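Local coordinates for shikimate dehydrogenase (NADP(+)) (Thermus thermophilus, PDB 2D5C), which catalyses the reversible NADPH-linked reduction of 3-dehydroshikimate to shikimate, a step in the biosynthesis of chorismate and the aromatic amino acids, at residues Pro62-Ala67 / Asn98-Gly103; Gln79-Val84 / Val131-Arg136; Leu105-Ala110 / Leu232-Ala237; Ala202-Leu205 / Trp211-Phe214; Leu238-Arg241 / Leu247-Pro250. All coordinates share one frame; numbering follows the deposited sequence.

Interaction 1. Residues Pro62-Ala67 / Asn98-Gly103; sequences PLKEAA and NTDAPG. With SKM ((3R,4S,5R)-3,4,5-trihydroxycyclohex-1-ene-1-carboxylic acid), chain E.
K64, the proton acceptor of the active site, and D100, at the start of helix 100-110, belong to the shikimate-binding site of the dehydrogenase and meet beside the hydroxyls O11 and O12 of the bound substrate. They reach toward each other from opposite directions and join in a buried salt bridge, K64 NZ to D100 OD2 at 2.9 Å. NZ approaches OD2 on its syn side, 26° out of the carboxylate plane. K64 spans the gap with a chain fully extended beyond CG, which carries NZ the whole length of the side chain from its loop. Both groups also hold the ligand. NZ donates to SKM O11 at 2.9 Å and more distantly to SKM O12 at 3.2 Å, while D100 OD1 accepts the hydroxyl O12 at 2.8 Å. O12 is therefore gripped by both residues, and the two carboxylate oxygens divide their work, OD2 for the lysine and OD1 for the substrate. N85 and Q235, which also bind shikimate, lie beside D100, and S14, S16 and T60 also hydrogen-bond the substrate. The helix that carries D100 is capped by N98: OD1 of N98 accepts the backbone N of A101 at 3.0 Å, nearly in line with its own C=O bond at 165°, and takes a weak second bond from the N of D100.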
# COMPACT_ATOMS: atom_id res chain seq x y z
N PRO A 62 13.48 -7.99 -17.45
CA PRO A 62 14.68 -7.22 -17.09
C PRO A 62 14.18 -5.86 -16.60
O PRO A 62 14.69 -4.82 -17.00
CB PRO A 62 15.39 -7.10 -18.42
CG PRO A 62 14.24 -6.79 -19.33
CD PRO A 62 13.11 -7.73 -18.85
N LEU A 63 13.19 -5.89 -15.71
CA LEU A 63 12.56 -4.67 -15.22
C LEU A 63 12.83 -4.21 -13.79
O LEU A 63 12.49 -3.09 -13.45
CB LEU A 63 11.05 -4.80 -15.40
CG LEU A 63 10.56 -5.34 -16.75
CD1 LEU A 63 9.07 -5.66 -16.65
CD2 LEU A 63 10.83 -4.33 -17.85
N LYS A 64 13.45 -5.06 -12.97
CA LYS A 64 13.67 -4.72 -11.57
C LYS A 64 14.46 -3.47 -11.22
O LYS A 64 14.16 -2.81 -10.22
CB LYS A 64 14.28 -5.91 -10.83
CG LYS A 64 13.35 -7.11 -10.68
CD LYS A 64 13.98 -8.14 -9.76
CE LYS A 64 13.08 -9.34 -9.55
NZ LYS A 64 13.80 -10.36 -8.75
N GLU A 65 15.46 -3.12 -12.03
CA GLU A 65 16.25 -1.93 -11.74
C GLU A 65 15.66 -0.70 -12.39
O GLU A 65 15.61 0.37 -11.79
CB GLU A 65 17.69 -2.12 -12.21
CG GLU A 65 18.41 -3.33 -11.61
CD GLU A 65 17.80 -4.66 -12.03
OE1 GLU A 65 17.47 -4.82 -13.23
OE2 GLU A 65 17.65 -5.54 -11.16
N ALA A 66 15.22 -0.84 -13.63
CA ALA A 66 14.65 0.28 -14.36
C ALA A 66 13.36 0.80 -13.74
O ALA A 66 13.00 1.96 -13.93
CB ALA A 66 14.41 -0.12 -15.80
N ALA A 67 12.68 -0.06 -12.99
CA ALA A 67 11.41 0.31 -12.38
C ALA A 67 11.46 1.43 -11.34
O ALA A 67 10.55 2.26 -11.27
CB ALA A 67 10.75 -0.93 -11.78
N ASN A 98 11.00 -4.78 -1.90
CA ASN A 98 11.78 -5.93 -2.34
C ASN A 98 11.53 -7.07 -1.39
O ASN A 98 11.97 -7.01 -0.24
CB ASN A 98 13.27 -5.62 -2.37
CG ASN A 98 14.08 -6.76 -2.98
OD1 ASN A 98 14.12 -7.88 -2.45
ND2 ASN A 98 14.72 -6.49 -4.11
N THR A 99 10.80 -8.08 -1.84
CA THR A 99 10.56 -9.22 -0.98
C THR A 99 11.54 -10.37 -1.24
O THR A 99 11.48 -11.37 -0.55
CB THR A 99 9.10 -9.73 -1.10
OG1 THR A 99 8.87 -10.24 -2.42
CG2 THR A 99 8.13 -8.58 -0.82
N ASP A 100 12.43 -10.21 -2.22
CA ASP A 100 13.43 -11.25 -2.50
C ASP A 100 14.36 -11.38 -1.30
O ASP A 100 14.73 -12.50 -0.90
CB ASP A 100 14.29 -10.93 -3.73
CG ASP A 100 13.55 -11.09 -5.04
OD1 ASP A 100 12.86 -12.12 -5.24
OD2 ASP A 100 13.67 -10.19 -5.90
N ALA A 101 14.77 -10.26 -0.71
CA ALA A 101 15.68 -10.31 0.43
C ALA A 101 15.09 -11.01 1.66
O ALA A 101 15.65 -11.99 2.15
CB ALA A 101 16.16 -8.89 0.80
N PRO A 102 13.96 -10.53 2.20
CA PRO A 102 13.39 -11.20 3.37
C PRO A 102 12.94 -12.63 3.05
O PRO A 102 13.01 -13.52 3.90
CB PRO A 102 12.23 -10.29 3.77
CG PRO A 102 11.83 -9.65 2.46
CD PRO A 102 13.17 -9.33 1.85
N GLY A 103 12.49 -12.84 1.82
CA GLY A 103 12.04 -14.16 1.40
C GLY A 103 13.19 -15.16 1.46
O GLY A 103 13.03 -16.31 1.86
O12 SKM E . 11.20 -11.64 -7.39
C8 SKM E . 10.48 -12.68 -8.06
C6 SKM E . 9.25 -12.07 -8.78
O7 SKM E . 8.42 -11.43 -7.82
C5 SKM E . 8.43 -13.17 -9.52
C4 SKM E . 9.31 -14.23 -10.18
C1 SKM E . 8.65 -15.20 -11.09
O2 SKM E . 7.32 -15.11 -11.32
O3 SKM E . 9.30 -16.07 -11.65
C10 SKM E . 10.63 -14.33 -9.98
C9 SKM E . 11.41 -13.40 -9.08
O11 SKM E . 12.07 -12.42 -9.90

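Interaction 2. Residues Gln79-Val84 / Val131-Arg136; sequences QRIGAV and VAFALR
The end of helix 76-81 comes against helix 126-137 with I81 and F133 as the nearest pair of residues, their CA atoms 6.9 Å apart; just beyond, the chain leaves the helix at G82 with a positive phi of 80°. F133 provides most of the surface on its side. Its CG lies anti to the backbone N (chi1 -179°), which sends the ring out from its helix toward the facing segment. There it crosses the I81 side chain at about a right angle. The CG1 branch of I81 does the touching: CG1 is 3.8 Å from F133 CG and equally close to F133 CB, and CD1 follows it over one face of the ring, 4.0 Å from F133 CG. R80 adds its aliphatic base, with CB 4.0 Å from F133 CE2, while bends at chi2 and chi3 take the guanidinium away from the ring. The contact is thus hydrocarbon against aromatic, buried around I81 and F133 and exposed at R80. E77, earlier on the same helix, also touches F133, and A101 packs on I81 from helix 100-110. The backbone carbonyls at the helix end have a polar partner as well, since R129, one turn before F133, donates from NE to I81 O and from NH2 to R80 O. Helix 126-137 follows the glycine-rich turn G123-A127 that binds NADP(+), so the arrangement sets the substrate-binding domain against the first helix of the Rossmann-type nucleotide-binding fold.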
# COMPACT_ATOMS: atom_id res chain seq x y z
N GLN A 79 15.87 0.62 -2.14
CA GLN A 79 16.76 1.67 -2.62
C GLN A 79 18.20 1.20 -2.58
O GLN A 79 18.96 1.36 -3.53
CB GLN A 79 16.62 2.95 -1.78
CG GLN A 79 15.33 3.72 -2.03
CD GLN A 79 15.24 5.00 -1.20
OE1 GLN A 79 16.23 5.70 -1.02
NE2 GLN A 79 14.04 5.31 -0.71
N ARG A 80 18.58 0.61 -1.45
CA ARG A 80 19.95 0.12 -1.28
C ARG A 80 20.22 -1.03 -2.24
O ARG A 80 21.27 -1.09 -2.87
CB ARG A 80 20.16 -0.33 0.17
CG ARG A 80 19.90 0.77 1.21
CD ARG A 80 21.08 1.72 1.36
NE ARG A 80 21.50 2.35 0.10
CZ ARG A 80 21.00 3.48 -0.38
NH1 ARG A 80 20.05 4.13 0.28
NH2 ARG A 80 21.46 3.96 -1.53
N ILE A 81 19.26 -1.94 -2.36
CA ILE A 81 19.42 -3.08 -3.26
C ILE A 81 19.45 -2.61 -4.71
O ILE A 81 20.15 -3.19 -5.54
CB ILE A 81 18.25 -4.10 -3.04
CG1 ILE A 81 18.35 -4.67 -1.63
CG2 ILE A 81 18.30 -5.20 -4.09
CD1 ILE A 81 17.12 -5.50 -1.19
N GLY A 82 18.69 -1.56 -5.01
CA GLY A 82 18.63 -1.05 -6.36
C GLY A 82 17.70 -1.87 -7.23
O GLY A 82 17.77 -1.81 -8.46
N ALA A 83 16.82 -2.64 -6.61
CA ALA A 83 15.89 -3.46 -7.37
C ALA A 83 14.59 -3.63 -6.61
O ALA A 83 14.59 -3.81 -5.40
CB ALA A 83 16.51 -4.84 -7.65
N VAL A 84 13.49 -3.56 -7.35
CA VAL A 84 12.15 -3.71 -6.79
C VAL A 84 11.53 -4.93 -7.45
O VAL A 84 11.51 -5.03 -8.68
CB VAL A 84 11.30 -2.46 -7.11
CG1 VAL A 84 9.81 -2.78 -6.92
CG2 VAL A 84 11.72 -1.30 -6.19
N VAL A 131 20.13 -10.93 -2.19
CA VAL A 131 20.64 -12.00 -1.33
C VAL A 131 21.77 -11.47 -0.44
O VAL A 131 21.81 -11.76 0.76
CB VAL A 131 21.14 -13.19 -2.19
CG1 VAL A 131 21.88 -14.20 -1.31
CG2 VAL A 131 19.95 -13.86 -2.85
N ALA A 132 22.70 -10.71 -1.02
CA ALA A 132 23.79 -10.15 -0.25
C ALA A 132 23.24 -9.24 0.85
O ALA A 132 23.73 -9.26 1.99
CB ALA A 132 24.74 -9.36 -1.18
N PHE A 133 22.23 -8.44 0.52
CA PHE A 133 21.61 -7.54 1.49
C PHE A 133 20.99 -8.33 2.64
O PHE A 133 21.15 -7.98 3.81
CB PHE A 133 20.53 -6.70 0.80
CG PHE A 133 19.85 -5.71 1.72
CD1 PHE A 133 18.79 -6.11 2.53
CD2 PHE A 133 20.28 -4.39 1.77
CE1 PHE A 133 18.17 -5.19 3.39
CE2 PHE A 133 19.66 -3.47 2.62
CZ PHE A 133 18.61 -3.88 3.43
N ALA A 134 20.29 -9.40 2.31
CA ALA A 134 19.65 -10.23 3.32
C ALA A 134 20.67 -10.92 4.22
O ALA A 134 20.51 -10.94 5.45
CB ALA A 134 18.77 -11.28 2.64
N LEU A 135 21.73 -11.48 3.63
CA LEU A 135 22.75 -12.16 4.44
C LEU A 135 23.49 -11.16 5.31
O LEU A 135 23.93 -11.51 6.41
CB LEU A 135 23.75 -12.89 3.54
CG LEU A 135 23.16 -14.05 2.75
CD1 LEU A 135 24.22 -14.60 1.82
CD2 LEU A 135 22.68 -15.13 3.71
N ARG A 136 23.62 -9.93 4.83
CA ARG A 136 24.30 -8.89 5.62
C ARG A 136 23.42 -8.54 6.82
O ARG A 136 23.89 -8.38 7.95
CB ARG A 136 24.54 -7.62 4.78
CG ARG A 136 25.34 -6.54 5.55
CD ARG A 136 25.38 -5.18 4.84
NE ARG A 136 24.09 -4.50 4.84
CZ ARG A 136 23.94 -3.19 4.64
NH1 ARG A 136 25.01 -2.43 4.42
NH2 ARG A 136 22.73 -2.64 4.65

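Interaction 3. Residues Leu105-Ala110 / Leu232-Ala237; sequences LEALKA and LAWQGA. With SKM ((3R,4S,5R)-3,4,5-trihydroxycyclohex-1-ene-1-carboxylic acid), chain E.
W234 and E106 carry most of this contact, with A107 beside them. The CB of E106 sits over one face of the indole, 3.3 Å from W234 CD2, and makes a CH-pi contact with the five-membered ring, 3.6 Å from its centroid and 22° off the normal. From there the E106 chain bends at chi2 and runs out over the six-membered ring, CG lying 3.6 Å from W234 CE3, so that the carboxylate ends stacked on the indole with the two planes 20° apart. A107 meets the pyrrole part, its backbone N 3.9 Å from W234 CD1, and the methyl of A110 approaches NE1 obliquely. The indole thus bridges helices 100-110 and 229-244, the two that link the substrate-binding and nucleotide-binding domains; the axes of segments 105-110 and 232-237 come within 8.8 Å, their N-to-C directions 133° apart. Replacing W234 by an alanine would probably leave a gap between these helices and deprive the E106 methylenes of the face they rest on. Next to W234, Q235 has its amide between its own helix and the substrate: its OE1 accepts SKM O7 at 3.0 Å, while NE2 donates to L232 O at 2.9 Å, a bond that fixes which end of the amide faces the ligand.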
# COMPACT_ATOMS: atom_id res chain seq x y z
N LEU A 105 15.88 -15.17 3.47
CA LEU A 105 16.16 -15.56 4.85
C LEU A 105 15.09 -16.52 5.39
O LEU A 105 15.42 -17.48 6.09
CB LEU A 105 16.26 -14.32 5.75
CG LEU A 105 17.44 -13.38 5.50
CD1 LEU A 105 17.44 -12.22 6.51
CD2 LEU A 105 18.73 -14.17 5.62
N GLU A 106 13.83 -16.28 5.04
CA GLU A 106 12.75 -17.16 5.51
C GLU A 106 12.94 -18.55 4.90
O GLU A 106 12.77 -19.56 5.58
CB GLU A 106 11.39 -16.61 5.09
CG GLU A 106 11.05 -15.21 5.62
CD GLU A 106 10.65 -15.20 7.09
OE1 GLU A 106 9.96 -14.24 7.49
OE2 GLU A 106 11.02 -16.13 7.83
N ALA A 107 13.29 -18.59 3.61
CA ALA A 107 13.51 -19.86 2.91
C ALA A 107 14.67 -20.63 3.53
O ALA A 107 14.60 -21.85 3.70
CB ALA A 107 13.77 -19.60 1.42
N LEU A 108 15.75 -19.92 3.89
CA LEU A 108 16.89 -20.58 4.51
C LEU A 108 16.47 -21.29 5.79
O LEU A 108 16.84 -22.44 6.01
CB LEU A 108 18.00 -19.58 4.85
CG LEU A 108 18.95 -19.04 3.79
CD1 LEU A 108 20.14 -18.39 4.50
CD2 LEU A 108 19.46 -20.17 2.89
N LYS A 109 15.71 -20.60 6.64
CA LYS A 109 15.27 -21.23 7.88
C LYS A 109 14.38 -22.44 7.60
O LYS A 109 14.50 -23.47 8.25
CB LYS A 109 14.50 -20.22 8.74
CG LYS A 109 15.34 -19.04 9.20
CD LYS A 109 14.55 -18.16 10.16
CE LYS A 109 15.39 -16.99 10.63
NZ LYS A 109 14.65 -16.16 11.62
N ALA A 110 13.51 -22.31 6.60
CA ALA A 110 12.61 -23.39 6.22
C ALA A 110 13.38 -24.61 5.70
O ALA A 110 12.87 -25.73 5.72
CB ALA A 110 11.63 -22.91 5.16
N LEU A 232 11.23 -18.69 -3.86
CA LEU A 232 10.19 -18.22 -4.76
C LEU A 232 8.86 -18.10 -4.00
O LEU A 232 8.14 -17.11 -4.13
CB LEU A 232 10.02 -19.18 -5.95
CG LEU A 232 8.97 -18.80 -6.99
CD1 LEU A 232 9.33 -17.48 -7.63
CD2 LEU A 232 8.89 -19.89 -8.06
N ALA A 233 8.57 -19.12 -3.20
CA ALA A 233 7.33 -19.16 -2.42
C ALA A 233 7.27 -18.10 -1.33
O ALA A 233 6.22 -17.48 -1.11
CB ALA A 233 7.15 -20.53 -1.79
N TRP A 234 8.38 -17.90 -0.63
CA TRP A 234 8.40 -16.91 0.43
C TRP A 234 8.36 -15.47 -0.09
O TRP A 234 7.63 -14.64 0.46
CB TRP A 234 9.62 -17.12 1.33
CG TRP A 234 9.31 -18.00 2.48
CD1 TRP A 234 9.62 -19.32 2.62
CD2 TRP A 234 8.57 -17.64 3.65
NE1 TRP A 234 9.13 -19.80 3.81
CE2 TRP A 234 8.48 -18.79 4.46
CE3 TRP A 234 7.98 -16.45 4.09
CZ2 TRP A 234 7.83 -18.79 5.69
CZ3 TRP A 234 7.33 -16.44 5.31
CH2 TRP A 234 7.26 -17.61 6.10
N GLN A 235 9.13 -15.16 -1.13
CA GLN A 235 9.07 -13.80 -1.63
C GLN A 235 7.66 -13.51 -2.13
O GLN A 235 7.16 -12.38 -2.03
CB GLN A 235 10.12 -13.56 -2.73
CG GLN A 235 9.93 -14.31 -4.06
CD GLN A 235 8.85 -13.73 -4.95
OE1 GLN A 235 8.71 -12.50 -5.07
NE2 GLN A 235 8.09 -14.60 -5.60
N GLY A 236 6.99 -14.55 -2.64
CA GLY A 236 5.63 -14.40 -3.13
C GLY A 236 4.64 -14.20 -1.99
O GLY A 236 3.78 -13.31 -2.07
N ALA A 237 4.73 -15.01 -0.94
CA ALA A 237 3.82 -14.88 0.20
C ALA A 237 3.97 -13.51 0.83
O ALA A 237 3.00 -12.86 1.22
CB ALA A 237 4.10 -15.96 1.24
O12 SKM E . 11.20 -11.64 -7.39
C8 SKM E . 10.48 -12.68 -8.06
C6 SKM E . 9.25 -12.07 -8.78
O7 SKM E . 8.42 -11.43 -7.82
C5 SKM E . 8.43 -13.17 -9.52
C4 SKM E . 9.31 -14.23 -10.18
C1 SKM E . 8.65 -15.20 -11.09
O2 SKM E . 7.32 -15.11 -11.32
O3 SKM E . 9.30 -16.07 -11.65
C10 SKM E . 10.63 -14.33 -9.98
C9 SKM E . 11.41 -13.40 -9.08
O11 SKM E . 12.07 -12.42 -9.90

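Interaction 4. Residues Ala202-Leu205 / Trp211-Phe214; sequences AVDL and WTRF. With SO4 (sulfate ion), chain C.
T212 and F214 both press on D204, at the end of strand 201-204, as the chain turns into helix 213-220. T212 is the N-cap of that helix. With OG1 held between the backbone N and the carbonyl carbon (chi1 59°), its hydroxyl donates to D204 OD2 at 2.6 Å and also accepts the backbone N of L215, so one oxygen links the strand to the first turn of the helix. It reaches OD2 on the anti side, 26° out of the carboxylate plane. The other carboxylate oxygen, OD1, is taken by N177 ND2 and the backbone N of V206, and the buried acid is thereby satisfied at both ends. R213, next in sequence, points away from the strand; its NH2 has a weak bond at 3.3 Å to O3 of a sulfate, probably from the crystallisation liquor, which meets the guanidinium at its edge. F214 then turns back, CG anti to its backbone N, and brings its ring against the strand, meeting it obliquely. CD2 is 3.6 Å from D204 OD2, with carboxylate and ring planes 77° apart, and CE2 lies 3.6 Å from V203 O and 4.1 Å from A202 CB. F196 meets the same ring from outside the two segments. Strand 201-204, helix 213-220 and strand 224-226 form a beta-alpha-beta unit of the parallel NADP(+)-binding sheet, and this contact holds its strand end to the start of its helix.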
# COMPACT_ATOMS: atom_id res chain seq x y z
N ALA A 202 24.62 -25.04 -0.19
CA ALA A 202 24.48 -24.34 -1.46
C ALA A 202 23.01 -24.11 -1.77
O ALA A 202 22.16 -24.96 -1.51
CB ALA A 202 25.14 -25.13 -2.59
N VAL A 203 22.71 -22.93 -2.33
CA VAL A 203 21.34 -22.58 -2.69
C VAL A 203 21.36 -22.02 -4.10
O VAL A 203 22.26 -21.26 -4.45
CB VAL A 203 20.78 -21.50 -1.74
CG1 VAL A 203 19.35 -21.16 -2.12
CG2 VAL A 203 20.86 -22.00 -0.28
N ASP A 204 20.40 -22.44 -4.92
CA ASP A 204 20.34 -21.95 -6.30
C ASP A 204 19.01 -21.23 -6.51
O ASP A 204 17.95 -21.77 -6.19
CB ASP A 204 20.46 -23.12 -7.30
CG ASP A 204 20.86 -22.67 -8.71
OD1 ASP A 204 20.65 -21.48 -9.04
OD2 ASP A 204 21.37 -23.50 -9.52
N LEU A 205 19.06 -20.00 -7.01
CA LEU A 205 17.85 -19.23 -7.28
C LEU A 205 17.20 -19.70 -8.58
O LEU A 205 16.01 -19.51 -8.79
CB LEU A 205 18.16 -17.73 -7.37
CG LEU A 205 18.87 -17.08 -6.18
CD1 LEU A 205 18.75 -15.56 -6.26
CD2 LEU A 205 18.28 -17.59 -4.90
N TRP A 211 16.51 -29.22 -10.52
CA TRP A 211 17.80 -29.70 -10.07
C TRP A 211 18.85 -29.37 -11.11
O TRP A 211 19.16 -30.16 -11.99
CB TRP A 211 17.74 -31.20 -9.78
CG TRP A 211 16.96 -31.45 -8.55
CD1 TRP A 211 15.65 -31.83 -8.46
CD2 TRP A 211 17.39 -31.20 -7.20
NE1 TRP A 211 15.24 -31.82 -7.15
CE2 TRP A 211 16.29 -31.44 -6.36
CE3 TRP A 211 18.60 -30.80 -6.63
CZ2 TRP A 211 16.36 -31.29 -4.96
CZ3 TRP A 211 18.68 -30.64 -5.24
CH2 TRP A 211 17.56 -30.89 -4.43
N THR A 212 19.36 -28.15 -10.99
CA THR A 212 20.37 -27.60 -11.87
C THR A 212 21.69 -28.33 -11.76
O THR A 212 21.91 -29.10 -10.82
CB THR A 212 20.61 -26.12 -11.52
OG1 THR A 212 21.02 -26.03 -10.16
CG2 THR A 212 19.31 -25.32 -11.68
N ARG A 213 22.58 -28.10 -12.72
CA ARG A 213 23.89 -28.72 -12.68
C ARG A 213 24.59 -28.29 -11.38
O ARG A 213 25.14 -29.11 -10.67
CB ARG A 213 24.72 -28.34 -13.89
CG ARG A 213 26.05 -29.06 -13.91
CD ARG A 213 26.88 -28.83 -15.17
NE ARG A 213 28.19 -29.46 -14.98
CZ ARG A 213 29.32 -29.07 -15.54
NH1 ARG A 213 29.34 -28.03 -16.37
NH2 ARG A 213 30.45 -29.69 -15.23
N PHE A 214 24.53 -26.99 -11.08
CA PHE A 214 25.13 -26.43 -9.86
C PHE A 214 24.68 -27.18 -8.59
O PHE A 214 25.49 -27.55 -7.73
CB PHE A 214 24.74 -24.94 -9.76
CG PHE A 214 25.15 -24.26 -8.47
CD1 PHE A 214 26.42 -23.71 -8.32
CD2 PHE A 214 24.24 -24.11 -7.43
CE1 PHE A 214 26.77 -23.01 -7.16
CE2 PHE A 214 24.58 -23.41 -6.26
CZ PHE A 214 25.85 -22.86 -6.13
S SO4 C . 33.72 -28.15 -14.89
O1 SO4 C . 33.25 -28.65 -13.42
O2 SO4 C . 35.05 -27.63 -14.70
O3 SO4 C . 33.68 -29.15 -15.74
O4 SO4 C . 32.83 -27.06 -15.17

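Interaction 5. Residues Leu238-Arg241 / Leu247-Pro250; sequences LAFR and LPDP. With SO4 (sulfate ion), chain F.
The turn between the last two helices, 229-244 and 250-260, folds back here on the helix it has just left, bringing L247 and P248 against F240, R241 and L238. P248 meets the phenyl ring obliquely, its CD 3.7 Å from both CD2 and CB of F240, and its CG 3.8 Å from the latter. The F240 ring is placed there by a first torsion that sets CG anti to the backbone N (chi1 -162°), and H20, A23 and L24 of helix 16-26 also touch it. An alanine at F240 would leave P248 without its ring and is likely to open a gap between the turn and helix 16-26. L247 takes the outer side. Its CB lies 4.0 Å from R241 CD, its CD2 is 4.0 Å from NH1, and CD1 stands over one face of the guanidinium, while a sulfate oxygen, O3, covers the opposite face. R241 NE donates to sulfate O1 at 3.1 Å, the N-H...O angle being 138°; the ion, probably from the crystallisation liquor, is bound as well by E91 N of the second subunit. Deeper in, L238 CD2 meets L247 CD1 at 4.4 Å. The contact is therefore hydrocarbon throughout its interior, and the arginine lends its aliphatic stem to L247 while its charge faces an anion.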
# COMPACT_ATOMS: atom_id res chain seq x y z
N LEU A 238 5.22 -13.06 0.93
CA LEU A 238 5.48 -11.75 1.52
C LEU A 238 4.91 -10.64 0.66
O LEU A 238 4.43 -9.63 1.18
CB LEU A 238 6.98 -11.53 1.71
CG LEU A 238 7.64 -12.42 2.77
CD1 LEU A 238 9.13 -12.16 2.78
CD2 LEU A 238 7.04 -12.15 4.13
N ALA A 239 4.95 -10.80 -0.66
CA ALA A 239 4.41 -9.77 -1.54
C ALA A 239 2.89 -9.73 -1.39
O ALA A 239 2.28 -8.66 -1.38
CB ALA A 239 4.77 -10.06 -3.00
N PHE A 240 2.28 -10.91 -1.27
CA PHE A 240 0.83 -10.98 -1.11
C PHE A 240 0.40 -10.26 0.18
O PHE A 240 -0.64 -9.59 0.20
CB PHE A 240 0.37 -12.44 -1.07
CG PHE A 240 -1.10 -12.61 -1.33
CD1 PHE A 240 -1.56 -12.92 -2.61
CD2 PHE A 240 -2.02 -12.41 -0.31
CE1 PHE A 240 -2.93 -13.05 -2.86
CE2 PHE A 240 -3.38 -12.53 -0.54
CZ PHE A 240 -3.84 -12.85 -1.82
N ARG A 241 1.18 -10.41 1.24
CA ARG A 241 0.85 -9.75 2.49
C ARG A 241 1.01 -8.24 2.30
O ARG A 241 0.23 -7.47 2.85
CB ARG A 241 1.72 -10.24 3.65
CG ARG A 241 1.30 -9.67 5.00
CD ARG A 241 2.15 -10.23 6.12
NE ARG A 241 3.56 -9.91 5.93
CZ ARG A 241 4.55 -10.40 6.68
NH1 ARG A 241 4.28 -11.24 7.68
NH2 ARG A 241 5.80 -10.04 6.44
N LEU A 247 -1.21 -13.02 5.05
CA LEU A 247 -0.09 -13.89 4.67
C LEU A 247 -0.56 -15.29 4.25
O LEU A 247 -1.02 -16.07 5.09
CB LEU A 247 0.91 -14.01 5.82
CG LEU A 247 2.21 -14.79 5.55
CD1 LEU A 247 3.09 -14.04 4.55
CD2 LEU A 247 2.98 -14.96 6.85
N PRO A 248 -0.48 -15.62 2.96
CA PRO A 248 -0.90 -16.95 2.52
C PRO A 248 0.17 -17.95 3.01
O PRO A 248 1.30 -17.55 3.30
CB PRO A 248 -0.95 -16.82 1.00
CG PRO A 248 0.14 -15.80 0.72
CD PRO A 248 -0.09 -14.78 1.81
N ASP A 249 -0.18 -19.23 3.10
CA ASP A 249 0.78 -20.23 3.58
C ASP A 249 1.91 -20.43 2.58
O ASP A 249 1.68 -20.88 1.46
CB ASP A 249 0.10 -21.58 3.82
CG ASP A 249 1.02 -22.57 4.49
OD1 ASP A 249 1.05 -22.60 5.74
OD2 ASP A 249 1.74 -23.29 3.78
N PRO A 250 3.16 -20.10 2.98
CA PRO A 250 4.33 -20.24 2.10
C PRO A 250 4.56 -21.66 1.58
O PRO A 250 4.88 -21.86 0.41
CB PRO A 250 5.48 -19.74 2.97
CG PRO A 250 4.80 -18.74 3.87
CD PRO A 250 3.54 -19.47 4.25
S SO4 F . 4.18 -6.24 6.07
O1 SO4 F . 3.68 -7.02 4.75
O2 SO4 F . 3.66 -4.90 5.92
O3 SO4 F . 3.74 -6.84 7.15
O4 SO4 F . 5.62 -6.22 5.92

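In the fold
Interactions 1 and 3 share helix 100-110 and both touch the substrate; their centres lie about 14 Å apart, and T99 OG1 bonds Q235 O between them. Interaction 2, its centre about 9 Å from that of interaction 1, is tied to it by N98 ND2 to A83 O and K64 O to V84 N, and their segments alternate along the chain. Interaction 4 is nested within the loop closed by interaction 3, on the parallel NADP(+)-binding sheet, and touches it where L108 meets V203. Interaction 5 follows last, sharing helix 229-244 with interaction 3, their centres about 10 Å apart. Helices 100-110 and 229-244 thus connect the substrate-binding and nucleotide-binding domains around the shikimate pocket.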